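Local coordinates for nitrilotriacetate monooxygenase (Burkholderia pseudomallei, PDB 3SDO), which probably works as an FMN-dependent monooxygenase of the NtaA/SnaA/DszA family, a luciferase-like group that incorporates oxygen into organic substrates, at residues D61-V65 with I133-N139; H306-H311 with L328-F333; Y316-F322 with L349-V354. All coordinates share one frame; numbering follows the deposited sequence.

Contact 1 of 3, residues D61-V65 with I133-N139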
ATOM      1  N   ASP A  61       9.429  -6.516   2.460  1.00 19.25           N
ATOM      2  CA  ASP A  61       8.844  -6.675   1.140  1.00 20.58           C
ATOM      3  C   ASP A  61       9.774  -7.298   0.109  1.00 21.58           C
ATOM      4  O   ASP A  61      11.003  -7.309   0.291  1.00 23.83           O
ATOM      5  CB  ASP A  61       8.367  -5.318   0.639  1.00 20.05           C
ATOM      6  CG  ASP A  61       7.278  -5.436  -0.402  1.00 20.73           C
ATOM      7  OD1 ASP A  61       6.377  -6.298  -0.221  1.00 19.47           O
ATOM      8  OD2 ASP A  61       7.332  -4.667  -1.383  1.00 17.49           O
ATOM      9  N   SER A  62       9.161  -7.822  -0.948  1.00 21.41           N
ATOM     10  CA  SER A  62       9.854  -8.295  -2.137  1.00 22.76           C
ATOM     11  C   SER A  62       8.987  -8.043  -3.360  1.00 22.62           C
ATOM     12  O   SER A  62       7.775  -7.852  -3.244  1.00 20.91           O
ATOM     13  CB  SER A  62      10.164  -9.794  -2.014  1.00 23.38           C
ATOM     14  OG  SER A  62       8.962 -10.555  -1.872  1.00 23.73           O
ATOM     15  N   ALA A  63       9.612  -8.044  -4.537  1.00 22.83           N
ATOM     16  CA  ALA A  63       8.878  -7.839  -5.783  1.00 23.14           C
ATOM     17  C   ALA A  63       9.413  -8.735  -6.897  1.00 23.79           C
ATOM     18  O   ALA A  63       9.509  -8.311  -8.039  1.00 24.40           O
ATOM     19  CB  ALA A  63       8.932  -6.376  -6.196  1.00 22.82           C
ATOM     20  N   TYR A  64       9.726  -9.977  -6.546  1.00 24.78           N
ATOM     21  CA  TYR A  64      10.305 -10.948  -7.481  1.00 26.14           C
ATOM     22  C   TYR A  64      10.019 -12.346  -6.981  1.00 26.26           C
ATOM     23  O   TYR A  64      10.181 -12.631  -5.789  1.00 26.60           O
ATOM     24  CB  TYR A  64      11.815 -10.748  -7.649  1.00 26.72           C
ATOM     25  CG  TYR A  64      12.410 -11.614  -8.735  1.00 29.64           C
ATOM     26  CD1 TYR A  64      12.055 -11.422 -10.070  1.00 32.07           C
ATOM     27  CD2 TYR A  64      13.314 -12.635  -8.435  1.00 31.95           C
ATOM     28  CE1 TYR A  64      12.585 -12.210 -11.074  1.00 33.87           C
ATOM     29  CE2 TYR A  64      13.849 -13.439  -9.450  1.00 34.48           C
ATOM     30  CZ  TYR A  64      13.472 -13.212 -10.765  1.00 35.32           C
ATOM     31  OH  TYR A  64      13.966 -13.996 -11.794  1.00 40.14           O
ATOM     32  N   VAL A  65       9.591 -13.201  -7.903  1.00 26.84           N
ATOM     33  CA  VAL A  65       9.183 -14.569  -7.607  1.00 27.64           C
ATOM     34  C   VAL A  65       9.774 -15.501  -8.620  1.00 28.60           C
ATOM     35  O   VAL A  65       9.850 -15.148  -9.804  1.00 28.58           O
ATOM     36  CB  VAL A  65       7.641 -14.738  -7.726  1.00 27.74           C
ATOM     37  CG1 VAL A  65       7.220 -16.223  -7.656  1.00 28.37           C
ATOM     38  CG2 VAL A  65       6.973 -13.974  -6.683  1.00 26.09           C
ATOM     39  N   ILE A 133      16.242  -8.111  -4.236  1.00 41.23           N
ATOM     40  CA  ILE A 133      16.549  -9.486  -4.661  1.00 41.22           C
ATOM     41  C   ILE A 133      17.034  -9.469  -6.100  1.00 40.86           C
ATOM     42  O   ILE A 133      16.445  -8.777  -6.943  1.00 40.44           O
ATOM     43  CB  ILE A 133      15.289 -10.411  -4.688  1.00 41.16           C
ATOM     44  CG1 ILE A 133      14.744 -10.697  -3.300  1.00 42.34           C
ATOM     45  CG2 ILE A 133      15.616 -11.755  -5.364  1.00 42.67           C
ATOM     46  CD1 ILE A 133      13.450 -11.526  -3.337  1.00 41.63           C
ATOM     47  N   GLU A 134      18.074 -10.246  -6.390  1.00 40.15           N
ATOM     48  CA  GLU A 134      18.573 -10.356  -7.752  1.00 40.08           C
ATOM     49  C   GLU A 134      17.448 -10.857  -8.657  1.00 38.18           C
ATOM     50  O   GLU A 134      16.806 -11.864  -8.340  1.00 38.02           O
ATOM     51  CB  GLU A 134      19.794 -11.302  -7.846  1.00 41.74           C
ATOM     52  CG  GLU A 134      20.704 -10.984  -9.044  1.00 44.02           C
ATOM     53  CD  GLU A 134      21.591 -12.134  -9.490  1.00 49.31           C
ATOM     54  OE1 GLU A 134      21.554 -13.231  -8.878  1.00 51.84           O
ATOM     55  OE2 GLU A 134      22.348 -11.928 -10.475  1.00 53.09           O
ATOM     56  N   GLY A 135      17.213 -10.145  -9.762  1.00 35.78           N
ATOM     57  CA  GLY A 135      16.121 -10.458 -10.690  1.00 33.99           C
ATOM     58  C   GLY A 135      14.934  -9.495 -10.645  1.00 31.87           C
ATOM     59  O   GLY A 135      14.155  -9.424 -11.594  1.00 31.13           O
ATOM     60  N   THR A 136      14.774  -8.761  -9.541  1.00 29.57           N
ATOM     61  CA  THR A 136      13.668  -7.819  -9.380  1.00 26.93           C
ATOM     62  C   THR A 136      13.504  -6.879 -10.561  1.00 26.69           C
ATOM     63  O   THR A 136      12.392  -6.618 -10.989  1.00 25.55           O
ATOM     64  CB  THR A 136      13.820  -6.983  -8.087  1.00 26.56           C
ATOM     65  OG1 THR A 136      13.998  -7.873  -6.976  1.00 25.43           O
ATOM     66  CG2 THR A 136      12.556  -6.083  -7.832  1.00 23.92           C
ATOM     67  N   GLY A 137      14.623  -6.379 -11.079  1.00 26.60           N
ATOM     68  CA  GLY A 137      14.639  -5.471 -12.220  1.00 26.98           C
ATOM     69  C   GLY A 137      13.923  -5.996 -13.452  1.00 26.96           C
ATOM     70  O   GLY A 137      13.431  -5.220 -14.258  1.00 26.32           O
ATOM     71  N   LYS A 138      13.837  -7.319 -13.566  1.00 27.17           N
ATOM     72  CA  LYS A 138      13.093  -7.972 -14.636  1.00 28.11           C
ATOM     73  C   LYS A 138      11.582  -7.679 -14.606  1.00 26.59           C
ATOM     74  O   LYS A 138      10.902  -7.871 -15.619  1.00 25.79           O
ATOM     75  CB  LYS A 138      13.333  -9.505 -14.612  1.00 28.79           C
ATOM     76  CG  LYS A 138      14.725  -9.913 -15.043  1.00 32.81           C
ATOM     77  CD  LYS A 138      15.043 -11.366 -14.675  1.00 36.17           C
ATOM     78  CE  LYS A 138      16.230 -11.873 -15.472  1.00 39.48           C
ATOM     79  NZ  LYS A 138      16.984 -12.930 -14.759  1.00 41.05           N
ATOM     80  N   ASN A 139      11.065  -7.241 -13.454  1.00 25.43           N
ATOM     81  CA  ASN A 139       9.662  -6.832 -13.347  1.00 24.87           C
ATOM     82  C   ASN A 139       9.416  -5.352 -13.613  1.00 25.38           C
ATOM     83  O   ASN A 139       8.278  -4.891 -13.503  1.00 24.74           O
ATOM     84  CB  ASN A 139       9.088  -7.251 -11.986  1.00 23.48           C
ATOM     85  CG  ASN A 139       8.903  -8.736 -11.898  1.00 23.05           C
ATOM     86  OD1 ASN A 139       8.692  -9.379 -12.920  1.00 21.40           O
ATOM     87  ND2 ASN A 139       8.979  -9.297 -10.690  1.00 21.00           N
TER
HETATM   88  O   HOH W   1      12.309  -7.823  -4.826  1.00 27.00           O
HETATM   89  O   HOH W   2       8.748 -12.175 -10.452  1.00 11.33           O

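Contact 2 of 3, residues H306-H311 with L328-F333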
ATOM      1  N   HIS A 306      22.942 -28.834  -2.782  1.00 29.93           N
ATOM      2  CA  HIS A 306      23.337 -27.573  -3.423  1.00 31.71           C
ATOM      3  C   HIS A 306      24.853 -27.284  -3.336  1.00 30.47           C
ATOM      4  O   HIS A 306      25.468 -26.766  -4.279  1.00 31.20           O
ATOM      5  CB  HIS A 306      22.499 -26.430  -2.778  1.00 33.46           C
ATOM      6  CG  HIS A 306      22.920 -25.045  -3.151  1.00 37.84           C
ATOM      7  ND1 HIS A 306      22.779 -24.537  -4.425  1.00 44.05           N
ATOM      8  CD2 HIS A 306      23.444 -24.042  -2.403  1.00 42.07           C
ATOM      9  CE1 HIS A 306      23.223 -23.291  -4.453  1.00 45.54           C
ATOM     10  NE2 HIS A 306      23.629 -22.964  -3.236  1.00 43.78           N
ATOM     11  N   PHE A 307      25.451 -27.613  -2.201  1.00 28.36           N
ATOM     12  CA  PHE A 307      26.846 -27.296  -1.972  1.00 28.69           C
ATOM     13  C   PHE A 307      27.794 -28.338  -2.539  1.00 27.63           C
ATOM     14  O   PHE A 307      28.986 -28.076  -2.657  1.00 28.83           O
ATOM     15  CB  PHE A 307      27.085 -27.086  -0.480  1.00 28.83           C
ATOM     16  CG  PHE A 307      26.348 -25.883   0.084  1.00 31.62           C
ATOM     17  CD1 PHE A 307      26.596 -24.613  -0.403  1.00 32.72           C
ATOM     18  CD2 PHE A 307      25.406 -26.032   1.088  1.00 33.63           C
ATOM     19  CE1 PHE A 307      25.918 -23.503   0.105  1.00 36.41           C
ATOM     20  CE2 PHE A 307      24.714 -24.922   1.599  1.00 35.84           C
ATOM     21  CZ  PHE A 307      24.978 -23.659   1.108  1.00 36.64           C
ATOM     22  N   PHE A 308      27.273 -29.512  -2.885  1.00 25.95           N
ATOM     23  CA  PHE A 308      28.097 -30.618  -3.361  1.00 25.69           C
ATOM     24  C   PHE A 308      27.734 -31.051  -4.788  1.00 26.08           C
ATOM     25  O   PHE A 308      27.649 -32.245  -5.082  1.00 25.82           O
ATOM     26  CB  PHE A 308      27.964 -31.804  -2.400  1.00 24.48           C
ATOM     27  CG  PHE A 308      28.616 -31.587  -1.071  1.00 25.36           C
ATOM     28  CD1 PHE A 308      29.950 -31.914  -0.883  1.00 28.98           C
ATOM     29  CD2 PHE A 308      27.898 -31.079  -0.005  1.00 28.24           C
ATOM     30  CE1 PHE A 308      30.563 -31.735   0.344  1.00 29.62           C
ATOM     31  CE2 PHE A 308      28.482 -30.907   1.229  1.00 28.70           C
ATOM     32  CZ  PHE A 308      29.823 -31.237   1.408  1.00 30.40           C
ATOM     33  N   GLN A 309      27.533 -30.082  -5.674  1.00 27.32           N
ATOM     34  CA  GLN A 309      27.252 -30.346  -7.086  1.00 28.32           C
ATOM     35  C   GLN A 309      26.081 -31.330  -7.286  1.00 27.69           C
ATOM     36  O   GLN A 309      26.150 -32.239  -8.122  1.00 26.96           O
ATOM     37  CB  GLN A 309      28.522 -30.846  -7.797  1.00 29.87           C
ATOM     38  CG  GLN A 309      29.701 -29.870  -7.700  1.00 32.23           C
ATOM     39  CD  GLN A 309      30.897 -30.260  -8.556  1.00 36.10           C
ATOM     40  OE1 GLN A 309      31.511 -31.310  -8.356  1.00 36.74           O
ATOM     41  NE2 GLN A 309      31.280 -29.369  -9.471  1.00 39.48           N
ATOM     42  N   GLN A 310      25.011 -31.114  -6.520  1.00 26.80           N
ATOM     43  CA  GLN A 310      23.779 -31.916  -6.576  1.00 27.46           C
ATOM     44  C   GLN A 310      23.942 -33.392  -6.235  1.00 25.82           C
ATOM     45  O   GLN A 310      23.190 -34.240  -6.714  1.00 25.73           O
ATOM     46  CB  GLN A 310      23.068 -31.776  -7.917  1.00 29.56           C
ATOM     47  CG  GLN A 310      22.596 -30.339  -8.164  1.00 34.28           C
ATOM     48  CD  GLN A 310      23.356 -29.676  -9.269  1.00 40.58           C
ATOM     49  OE1 GLN A 310      24.509 -29.260  -9.091  1.00 44.99           O
ATOM     50  NE2 GLN A 310      22.718 -29.567 -10.436  1.00 43.90           N
ATOM     51  N   HIS A 311      24.871 -33.678  -5.344  1.00 24.46           N
ATOM     52  CA  HIS A 311      25.015 -35.019  -4.812  1.00 24.12           C
ATOM     53  C   HIS A 311      23.706 -35.467  -4.156  1.00 23.11           C
ATOM     54  O   HIS A 311      23.047 -34.684  -3.478  1.00 21.84           O
ATOM     55  CB  HIS A 311      26.168 -35.073  -3.807  1.00 23.62           C
ATOM     56  CG  HIS A 311      26.499 -36.455  -3.355  1.00 24.84           C
ATOM     57  ND1 HIS A 311      27.236 -37.332  -4.119  1.00 25.77           N
ATOM     58  CD2 HIS A 311      26.209 -37.105  -2.202  1.00 25.70           C
ATOM     59  CE1 HIS A 311      27.371 -38.474  -3.461  1.00 26.10           C
ATOM     60  NE2 HIS A 311      26.767 -38.356  -2.291  1.00 24.31           N
ATOM     61  N   LEU A 328      34.102 -35.385  -3.509  1.00 44.77           N
ATOM     62  CA  LEU A 328      33.144 -34.552  -4.245  1.00 43.75           C
ATOM     63  C   LEU A 328      33.603 -33.094  -4.338  1.00 43.92           C
ATOM     64  O   LEU A 328      34.135 -32.543  -3.380  1.00 43.76           O
ATOM     65  CB  LEU A 328      31.756 -34.586  -3.584  1.00 41.98           C
ATOM     66  CG  LEU A 328      31.038 -35.929  -3.474  1.00 40.86           C
ATOM     67  CD1 LEU A 328      29.742 -35.724  -2.646  1.00 40.05           C
ATOM     68  CD2 LEU A 328      30.769 -36.562  -4.852  1.00 39.04           C
ATOM     69  N   GLY A 329      33.373 -32.482  -5.492  1.00 44.45           N
ATOM     70  CA  GLY A 329      33.631 -31.058  -5.682  1.00 45.28           C
ATOM     71  C   GLY A 329      32.455 -30.185  -5.248  1.00 43.80           C
ATOM     72  O   GLY A 329      31.503 -30.667  -4.635  1.00 42.16           O
ATOM     73  N   SER A 330      32.538 -28.895  -5.584  1.00 44.34           N
ATOM     74  CA  SER A 330      31.506 -27.907  -5.277  1.00 43.48           C
ATOM     75  C   SER A 330      31.479 -26.834  -6.389  1.00 45.10           C
ATOM     76  O   SER A 330      32.497 -26.580  -7.058  1.00 46.20           O
ATOM     77  CB  SER A 330      31.792 -27.282  -3.907  1.00 43.26           C
ATOM     78  OG  SER A 330      30.851 -26.267  -3.584  1.00 43.39           O
ATOM     79  N   ASP A 331      30.313 -26.228  -6.597  1.00 44.64           N
ATOM     80  CA  ASP A 331      30.155 -25.164  -7.586  1.00 46.31           C
ATOM     81  C   ASP A 331      30.526 -23.803  -6.972  1.00 46.64           C
ATOM     82  O   ASP A 331      29.665 -22.939  -6.789  1.00 47.37           O
ATOM     83  CB  ASP A 331      28.713 -25.139  -8.123  1.00 46.67           C
ATOM     84  CG  ASP A 331      28.338 -26.422  -8.872  1.00 46.93           C
ATOM     85  OD1 ASP A 331      29.121 -26.845  -9.745  1.00 50.33           O
ATOM     86  OD2 ASP A 331      27.268 -27.008  -8.596  1.00 45.62           O
ATOM     87  N   GLY A 332      31.807 -23.619  -6.651  1.00 45.93           N
ATOM     88  CA  GLY A 332      32.289 -22.367  -6.058  1.00 45.95           C
ATOM     89  C   GLY A 332      31.991 -22.184  -4.574  1.00 43.92           C
ATOM     90  O   GLY A 332      32.254 -21.118  -4.017  1.00 44.61           O
ATOM     91  N   PHE A 333      31.440 -23.211  -3.924  1.00 41.08           N
ATOM     92  CA  PHE A 333      31.171 -23.139  -2.493  1.00 39.64           C
ATOM     93  C   PHE A 333      32.166 -23.982  -1.695  1.00 37.69           C
ATOM     94  O   PHE A 333      31.839 -24.455  -0.616  1.00 35.93           O
ATOM     95  CB  PHE A 333      29.745 -23.605  -2.174  1.00 38.90           C
ATOM     96  CG  PHE A 333      28.678 -22.920  -2.984  1.00 41.34           C
ATOM     97  CD1 PHE A 333      28.327 -21.605  -2.718  1.00 44.68           C
ATOM     98  CD2 PHE A 333      28.000 -23.607  -3.982  1.00 42.28           C
ATOM     99  CE1 PHE A 333      27.333 -20.963  -3.457  1.00 45.82           C
ATOM    100  CE2 PHE A 333      26.998 -22.976  -4.729  1.00 44.10           C
ATOM    101  CZ  PHE A 333      26.673 -21.648  -4.462  1.00 45.83           C
TER
HETATM  102  O   HOH W   3      27.676 -27.235  -5.671  1.00 15.27           O

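Contact 3 of 3, residues Y316-F322 with L349-V354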
ATOM      1  N   TYR A 316      21.843 -42.186   1.759  1.00 21.73           N
ATOM      2  CA  TYR A 316      22.522 -42.523   3.010  1.00 22.16           C
ATOM      3  C   TYR A 316      21.559 -42.639   4.168  1.00 23.07           C
ATOM      4  O   TYR A 316      20.534 -41.961   4.200  1.00 21.76           O
ATOM      5  CB  TYR A 316      23.584 -41.478   3.350  1.00 21.63           C
ATOM      6  CG  TYR A 316      24.556 -41.225   2.237  1.00 21.20           C
ATOM      7  CD1 TYR A 316      25.505 -42.170   1.890  1.00 22.62           C
ATOM      8  CD2 TYR A 316      24.520 -40.044   1.520  1.00 21.28           C
ATOM      9  CE1 TYR A 316      26.393 -41.940   0.866  1.00 22.81           C
ATOM     10  CE2 TYR A 316      25.414 -39.796   0.510  1.00 21.62           C
ATOM     11  CZ  TYR A 316      26.331 -40.754   0.169  1.00 23.55           C
ATOM     12  OH  TYR A 316      27.195 -40.508  -0.861  1.00 22.61           O
ATOM     13  N   PRO A 317      21.889 -43.492   5.156  1.00 25.07           N
ATOM     14  CA  PRO A 317      21.049 -43.493   6.365  1.00 26.15           C
ATOM     15  C   PRO A 317      21.139 -42.153   7.108  1.00 26.29           C
ATOM     16  O   PRO A 317      22.232 -41.669   7.364  1.00 25.34           O
ATOM     17  CB  PRO A 317      21.635 -44.620   7.204  1.00 27.39           C
ATOM     18  CG  PRO A 317      23.015 -44.796   6.692  1.00 27.74           C
ATOM     19  CD  PRO A 317      22.977 -44.477   5.243  1.00 25.97           C
ATOM     20  N   LEU A 318      19.987 -41.573   7.439  1.00 27.05           N
ATOM     21  CA  LEU A 318      19.935 -40.259   8.092  1.00 28.63           C
ATOM     22  C   LEU A 318      20.680 -40.228   9.409  1.00 29.97           C
ATOM     23  O   LEU A 318      21.379 -39.267   9.714  1.00 30.86           O
ATOM     24  CB  LEU A 318      18.480 -39.809   8.304  1.00 29.63           C
ATOM     25  CG  LEU A 318      17.841 -39.149   7.080  1.00 30.64           C
ATOM     26  CD1 LEU A 318      16.337 -38.982   7.234  1.00 32.83           C
ATOM     27  CD2 LEU A 318      18.517 -37.787   6.840  1.00 31.63           C
ATOM     28  N   ASP A 319      20.552 -41.305  10.176  1.00 31.65           N
ATOM     29  CA  ASP A 319      21.103 -41.353  11.519  1.00 33.40           C
ATOM     30  C   ASP A 319      22.417 -42.125  11.546  1.00 33.99           C
ATOM     31  O   ASP A 319      22.939 -42.413  12.614  1.00 35.89           O
ATOM     32  CB  ASP A 319      20.053 -41.905  12.490  1.00 34.65           C
ATOM     33  CG  ASP A 319      18.837 -40.996  12.580  1.00 35.47           C
ATOM     34  OD1 ASP A 319      19.026 -39.793  12.865  1.00 35.93           O
ATOM     35  OD2 ASP A 319      17.694 -41.455  12.335  1.00 35.62           O
ATOM     36  N   GLY A 320      22.968 -42.432  10.370  1.00 33.04           N
ATOM     37  CA  GLY A 320      24.335 -42.919  10.285  1.00 33.80           C
ATOM     38  C   GLY A 320      25.308 -41.748  10.271  1.00 33.96           C
ATOM     39  O   GLY A 320      24.887 -40.602  10.180  1.00 32.52           O
ATOM     40  N   PRO A 321      26.622 -42.034  10.351  1.00 35.49           N
ATOM     41  CA  PRO A 321      27.629 -40.975  10.279  1.00 35.80           C
ATOM     42  C   PRO A 321      27.505 -40.162   8.999  1.00 34.17           C
ATOM     43  O   PRO A 321      27.024 -40.671   7.995  1.00 33.19           O
ATOM     44  CB  PRO A 321      28.960 -41.741  10.301  1.00 37.37           C
ATOM     45  CG  PRO A 321      28.621 -43.151   9.878  1.00 38.16           C
ATOM     46  CD  PRO A 321      27.238 -43.372  10.460  1.00 37.03           C
ATOM     47  N   PHE A 322      27.908 -38.898   9.040  1.00 34.13           N
ATOM     48  CA  PHE A 322      27.959 -38.097   7.822  1.00 33.00           C
ATOM     49  C   PHE A 322      28.957 -38.788   6.924  1.00 33.73           C
ATOM     50  O   PHE A 322      30.055 -39.132   7.393  1.00 35.00           O
ATOM     51  CB  PHE A 322      28.425 -36.682   8.110  1.00 33.02           C
ATOM     52  CG  PHE A 322      28.474 -35.803   6.898  1.00 31.27           C
ATOM     53  CD1 PHE A 322      27.321 -35.245   6.392  1.00 30.87           C
ATOM     54  CD2 PHE A 322      29.678 -35.521   6.271  1.00 33.38           C
ATOM     55  CE1 PHE A 322      27.349 -34.435   5.271  1.00 31.25           C
ATOM     56  CE2 PHE A 322      29.722 -34.703   5.144  1.00 33.00           C
ATOM     57  CZ  PHE A 322      28.552 -34.151   4.647  1.00 31.23           C
ATOM     58  N   LEU A 349      29.042 -36.067  14.121  1.00 41.60           N
ATOM     59  CA  LEU A 349      27.670 -35.797  13.680  1.00 39.24           C
ATOM     60  C   LEU A 349      27.144 -36.816  12.676  1.00 36.55           C
ATOM     61  O   LEU A 349      27.877 -37.318  11.825  1.00 35.42           O
ATOM     62  CB  LEU A 349      27.547 -34.389  13.081  1.00 38.42           C
ATOM     63  CG  LEU A 349      27.910 -33.226  14.012  1.00 39.40           C
ATOM     64  CD1 LEU A 349      27.559 -31.884  13.374  1.00 37.40           C
ATOM     65  CD2 LEU A 349      27.209 -33.360  15.371  1.00 40.29           C
ATOM     66  N   THR A 350      25.850 -37.099  12.785  1.00 35.04           N
ATOM     67  CA  THR A 350      25.154 -37.922  11.814  1.00 32.43           C
ATOM     68  C   THR A 350      24.818 -37.048  10.602  1.00 30.40           C
ATOM     69  O   THR A 350      24.949 -35.822  10.657  1.00 30.20           O
ATOM     70  CB  THR A 350      23.868 -38.495  12.424  1.00 33.20           C
ATOM     71  OG1 THR A 350      22.986 -37.415  12.787  1.00 31.84           O
ATOM     72  CG2 THR A 350      24.197 -39.352  13.665  1.00 35.04           C
ATOM     73  N   LEU A 351      24.364 -37.678   9.518  1.00 28.37           N
ATOM     74  CA  LEU A 351      23.941 -36.958   8.327  1.00 26.52           C
ATOM     75  C   LEU A 351      22.775 -36.026   8.651  1.00 26.61           C
ATOM     76  O   LEU A 351      22.732 -34.908   8.155  1.00 26.30           O
ATOM     77  CB  LEU A 351      23.522 -37.919   7.223  1.00 25.53           C
ATOM     78  CG  LEU A 351      22.861 -37.284   5.997  1.00 25.11           C
ATOM     79  CD1 LEU A 351      23.723 -36.158   5.406  1.00 24.00           C
ATOM     80  CD2 LEU A 351      22.526 -38.356   4.931  1.00 24.88           C
ATOM     81  N   ARG A 352      21.832 -36.504   9.461  1.00 27.43           N
ATOM     82  CA  ARG A 352      20.677 -35.695   9.866  1.00 28.78           C
ATOM     83  C   ARG A 352      21.156 -34.456  10.616  1.00 29.72           C
ATOM     84  O   ARG A 352      20.732 -33.359  10.311  1.00 29.92           O
ATOM     85  CB  ARG A 352      19.700 -36.497  10.739  1.00 29.73           C
ATOM     86  CG  ARG A 352      18.348 -35.803  10.924  1.00 31.66           C
ATOM     87  CD  ARG A 352      17.544 -36.381  12.078  1.00 34.59           C
ATOM     88  NE  ARG A 352      17.186 -37.784  11.849  1.00 35.29           N
ATOM     89  CZ  ARG A 352      16.092 -38.219  11.226  1.00 36.30           C
ATOM     90  NH1 ARG A 352      15.195 -37.377  10.728  1.00 38.26           N
ATOM     91  NH2 ARG A 352      15.899 -39.527  11.091  1.00 36.89           N
ATOM     92  N   GLU A 353      22.072 -34.636  11.566  1.00 31.11           N
ATOM     93  CA  GLU A 353      22.567 -33.513  12.388  1.00 32.96           C
ATOM     94  C   GLU A 353      23.329 -32.519  11.515  1.00 31.98           C
ATOM     95  O   GLU A 353      23.171 -31.324  11.670  1.00 32.03           O
ATOM     96  CB  GLU A 353      23.464 -34.010  13.536  1.00 34.21           C
ATOM     97  CG  GLU A 353      22.695 -34.722  14.631  1.00 36.85           C
ATOM     98  CD  GLU A 353      23.599 -35.459  15.630  1.00 39.94           C
ATOM     99  OE1 GLU A 353      24.713 -35.897  15.254  1.00 38.87           O
ATOM    100  OE2 GLU A 353      23.172 -35.625  16.794  1.00 41.44           O
ATOM    101  N   VAL A 354      24.133 -33.019  10.575  1.00 30.80           N
ATOM    102  CA  VAL A 354      24.814 -32.112   9.643  1.00 30.38           C
ATOM    103  C   VAL A 354      23.813 -31.348   8.794  1.00 29.80           C
ATOM    104  O   VAL A 354      23.934 -30.130   8.670  1.00 30.66           O
ATOM    105  CB  VAL A 354      25.806 -32.818   8.707  1.00 29.24           C
ATOM    106  CG1 VAL A 354      26.230 -31.865   7.599  1.00 30.27           C
ATOM    107  CG2 VAL A 354      27.008 -33.317   9.493  1.00 30.27           C
TER
HETATM  108  O   HOH W   4      20.778 -38.142  13.977  1.00 21.03           O

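Contact 1 of 3, residues D61-V65 with I133-N139
Asn139 ND2 serves two acceptors. It donates to Ala63 O at 2.9 Å with an N-H...O angle of 158°, and to a water that also accepts from Val65 N. The carbonyl oxygen lies almost exactly in the amide plane of Asn139, although the nitrogen reaches it tilted out of the carbonyl plane. A second water accepts from Ala63 N and donates to Thr136 OG1, 2.7 Å from each. That hydroxyl hands its own proton to Ile133 O at 2.6 Å, and the same oxygen takes Thr136 N, which closes a type II turn over Ile133-Thr136.

The Tyr64 ring lies on this turn. With CG anti to the backbone N (chi1 -173°), the ring is laid over Gly135, whose CA stands 3.9 Å from the ring centroid and 11° off the normal, a CH-pi contact. Ile133 CG2 comes obliquely to Tyr64 CD2 at 3.9 Å, while Asn139 ND2 sits at the ring edge, near its plane. Alongside, Ile133 CD1 touches Ser62 CB, and Thr136 CG2 packs on Ala63 CB.

The second subunit adds to this: its Gly202 N donates to Asn139 OD1, and its Arg111 forms a salt bridge with nearby Asp61, a predicted FMN-binding residue. The Asn139 amide is therefore used at both ends, which fixes its flip. One direct bond and two water bridges occupy the Ala63 and Val65 amides and the Ala63 carbonyl, tying the loop after strand 56-59 to the one after strand 124-129 at the interface with the second subunit.

Contact 2 of 3, residues H306-H311 with L328-F333
An aromatic cluster of His306, Phe307 and Phe333 joins the C-terminal region of helix 297-307 to the N-cap residue of helix 334-346. Phe307 presents its edge to a face of Phe333, the planes 86° apart and the centroids 5.4 Å from each other; CD1 of Phe307 comes to 3.7 Å from Phe333 CG. His306 carries its CG anti to the backbone N (chi1 171°), which swings NE2 to 3.5 Å from Phe333 CZ, an oblique ring pair. The CD2 edge of the same imidazole rests over a face of Phe307.

Next to the cluster, Ser330 OG donates to Phe307 O at 2.8 Å and accepts a weak bond from Phe333 N, so one hydroxyl links the Phe307 carbonyl to the N-cap residue. A water adds a second tie: it donates to His306 O and Asp331 OD2 and accepts from Gln309 N and Asp331 N, four bonds of 2.7 to 3.0 Å. Further out, the extended Gln309 lays its CG against Ser330 CA and gives a weak NE2 bond to Asp331 OD1. Gly329 O is buried here without a polar partner.

At the far end, Leu328 CD1 stands over one face of His311, 3.5 Å from the ring centroid and 19° off its normal, a CH-pi contact. His311 NE2 is hydrogen-bonded to Tyr316 OH. A type I' turn over Phe308-His311 and an inverse gamma turn centred on Asp331 shape the two segments, which lie where the chain leaves helix 297-307 and enters helix 334-346, in the helical excursion between strands 268-277 and 372-373 of the luciferase-like barrel.

Contact 3 of 3, residues Y316-F322 with L349-V354
The loop 316-322 runs its backbone against the start of helix 351-363, with a single bridge at Pro321 and Thr350: Phe322 N donates to Leu349 O at 3.2 Å, and Leu351 N to Gly320 O at 3.0 Å. Arg352 N adds a bond to Leu318 O at 2.8 Å, so carbonyls of the type I turn Pro317-Gly320 occupy two amides of the first helical turn. Thr350 and Glu353 close a capping box: OG1 accepts from Glu353 N, and Glu353 OE1 from Thr350 N.

Arg352 grips Asp319 side-on. NE meets OD1 and NH2 meets OD2, both at 2.9 Å; the NE bond is nearly straight at 179°. A bend at chi3 (-64°) turns the guanidinium to the carboxylate, and the two planes lie 26° apart. Leu318 CB rests over one guanidinium face, while a water links Asp319 OD1 to Thr350 OG1.

On the apolar side, Phe322 CE1 reaches Val354 CG1 at 3.6 Å, and Phe322 CD1 meets Leu351 CD1. The other branch of Leu351, CD2, touches Tyr316 CB at 3.7 Å. Leu351 also packs on Leu301 and Leu304 of helix 297-307, whereas Phe322 and Val354 lean on Ala344 of helix 334-346, so the loop and helix start bridge both earlier helices.

Contacts 2 and 3 interlock: their segments alternate along the chain, their centres lie 18 Å apart, and they touch through His311 NE2 and Tyr316 OH, 2.6 Å apart. Both belong to the helical region 297-363, away from the predicted FMN residues. Contact 1 holds one of these, Asp61, and places Glu134 about 5 Å, side chain to side chain, from another, His147. It closes earlier in the chain and touches neither of the others; its nearest atoms are about 11 Å from contact 2 and about 24 Å from contact 3. The second subunit reaches contact 1 but not contacts 2 and 3.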